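Local coordinates for transcriptional regulator, MerR family (Listeria monocytogenes str. 4b F2365, PDB 3GP4), which probably binds promoter DNA as a dimer and regulates transcription, as other MerR-family helix-turn-helix regulators do, at residues L69-E74 with E80-L85. Sequence-based numbering, arbitrary orientation.
Sequences LALFRE and EARAEL
Leu71 and Arg82 pass alongside one another, each reaching for the opposite helix, where the end of helix 62-74 meets the start of helix 79-130, with CB of Leu71 3.5 Å from CG of Arg82. With its CG anti to the carbonyl carbon, Leu71 sends CD1 across to the other helix, where it lies 3.9 Å from CD1 of Leu85 and 4.2 Å from CB of Ala81. Arg82 reaches the opposite way: its chain is extended as far as CD, then bends at chi3 (-86°), which lays the guanidinium over the backbone of Phe72, whose CA sits 3.6 Å above the plane, off its centre. NH1 meets the Phe72 ring at its edge, 3.5 Å from CD1, near the ring plane and not over its face, with the planes 78° apart. No hydrogen bond links the segments. Instead, NE bonds Thr78 OG1 in the turn, and NH2 forms a salt bridge with Glu124 of the second subunit, fixing the guanidinium's rotation. Phe72 also meets Trp48 of helix 43-57. The segments run antiparallel at 164°, axes 9.7 Å apart: a helical hairpin that probably couples the DNA-binding domain to the long helix, which pairs with the second subunit, as in MerR-family regulators.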
# COMPACT_ATOMS: atom_id res chain seq x y z
N LEU A 69 -6.04 -20.96 5.94
CA LEU A 69 -7.07 -21.52 6.83
C LEU A 69 -7.48 -22.96 6.45
O LEU A 69 -7.57 -23.83 7.35
CB LEU A 69 -8.30 -20.62 6.93
CG LEU A 69 -9.31 -21.19 7.93
CD1 LEU A 69 -8.76 -21.20 9.35
CD2 LEU A 69 -10.54 -20.38 7.87
N ALA A 70 -7.73 -23.23 5.17
CA ALA A 70 -8.01 -24.61 4.68
C ALA A 70 -6.95 -25.63 5.13
O ALA A 70 -7.31 -26.71 5.63
CB ALA A 70 -8.23 -24.65 3.15
N LEU A 71 -5.67 -25.31 4.92
CA LEU A 71 -4.57 -26.16 5.44
C LEU A 71 -4.64 -26.38 6.94
O LEU A 71 -4.60 -27.54 7.44
CB LEU A 71 -3.21 -25.59 5.04
CG LEU A 71 -2.86 -25.61 3.54
CD1 LEU A 71 -1.68 -24.71 3.22
CD2 LEU A 71 -2.56 -27.05 3.01
N PHE A 72 -4.77 -25.27 7.68
CA PHE A 72 -4.95 -25.30 9.12
C PHE A 72 -6.08 -26.24 9.55
O PHE A 72 -5.90 -27.07 10.47
CB PHE A 72 -5.17 -23.86 9.66
CG PHE A 72 -5.60 -23.81 11.11
CD1 PHE A 72 -4.67 -23.97 12.13
CD2 PHE A 72 -6.94 -23.62 11.44
CE1 PHE A 72 -5.07 -23.94 13.46
CE2 PHE A 72 -7.35 -23.56 12.77
CZ PHE A 72 -6.40 -23.72 13.79
N ARG A 73 -7.22 -26.17 8.88
CA ARG A 73 -8.35 -27.01 9.25
C ARG A 73 -8.12 -28.50 8.95
O ARG A 73 -8.62 -29.37 9.67
CB ARG A 73 -9.67 -26.47 8.67
CG ARG A 73 -10.10 -25.16 9.41
CD ARG A 73 -11.54 -24.76 9.17
NE ARG A 73 -12.48 -25.82 9.54
CZ ARG A 73 -13.60 -26.09 8.88
NH1 ARG A 73 -13.96 -25.38 7.83
NH2 ARG A 73 -14.38 -27.10 9.29
N GLU A 74 -7.34 -28.77 7.91
CA GLU A 74 -6.98 -30.14 7.51
C GLU A 74 -6.12 -30.89 8.54
O GLU A 74 -6.15 -32.13 8.61
CB GLU A 74 -6.24 -30.11 6.19
CG GLU A 74 -6.41 -31.33 5.37
CD GLU A 74 -7.72 -31.30 4.63
OE1 GLU A 74 -7.85 -30.42 3.75
OE2 GLU A 74 -8.60 -32.12 4.94
N GLU A 80 4.19 -28.02 7.23
CA GLU A 80 5.24 -27.54 6.32
C GLU A 80 4.66 -26.70 5.17
O GLU A 80 5.20 -25.62 4.84
CB GLU A 80 6.07 -28.70 5.74
CG GLU A 80 7.30 -28.19 5.00
CD GLU A 80 8.21 -29.29 4.51
OE1 GLU A 80 8.33 -29.46 3.28
OE2 GLU A 80 8.81 -30.00 5.36
N ALA A 81 3.55 -27.17 4.58
CA ALA A 81 2.87 -26.43 3.49
C ALA A 81 2.39 -25.06 3.95
O ALA A 81 2.47 -24.06 3.20
CB ALA A 81 1.72 -27.23 2.93
N ARG A 82 1.89 -24.99 5.17
CA ARG A 82 1.54 -23.70 5.73
C ARG A 82 2.74 -22.73 5.89
O ARG A 82 2.59 -21.54 5.64
CB ARG A 82 0.78 -23.87 7.04
CG ARG A 82 -0.68 -24.08 6.87
CD ARG A 82 -1.35 -24.24 8.24
NE ARG A 82 -1.29 -25.65 8.71
CZ ARG A 82 -1.40 -26.03 9.98
NH1 ARG A 82 -1.57 -25.14 10.96
NH2 ARG A 82 -1.37 -27.32 10.29
N ALA A 83 3.91 -23.23 6.32
CA ALA A 83 5.09 -22.38 6.46
C ALA A 83 5.55 -21.89 5.09
O ALA A 83 5.92 -20.72 4.94
CB ALA A 83 6.25 -23.06 7.19
N GLU A 84 5.51 -22.78 4.10
CA GLU A 84 5.88 -22.40 2.72
C GLU A 84 4.96 -21.30 2.16
O GLU A 84 5.42 -20.38 1.41
CB GLU A 84 5.82 -23.60 1.79
CG GLU A 84 6.94 -24.61 2.02
CD GLU A 84 8.32 -24.03 1.71
OE1 GLU A 84 8.45 -23.31 0.69
OE2 GLU A 84 9.26 -24.30 2.50
N LEU A 85 3.66 -21.45 2.45
CA LEU A 85 2.65 -20.46 2.03
C LEU A 85 2.95 -19.09 2.64
O LEU A 85 3.04 -18.08 1.89
CB LEU A 85 1.24 -20.94 2.39
CG LEU A 85 -0.02 -20.14 1.98
CD1 LEU A 85 -1.23 -21.05 2.05
CD2 LEU A 85 -0.30 -18.92 2.88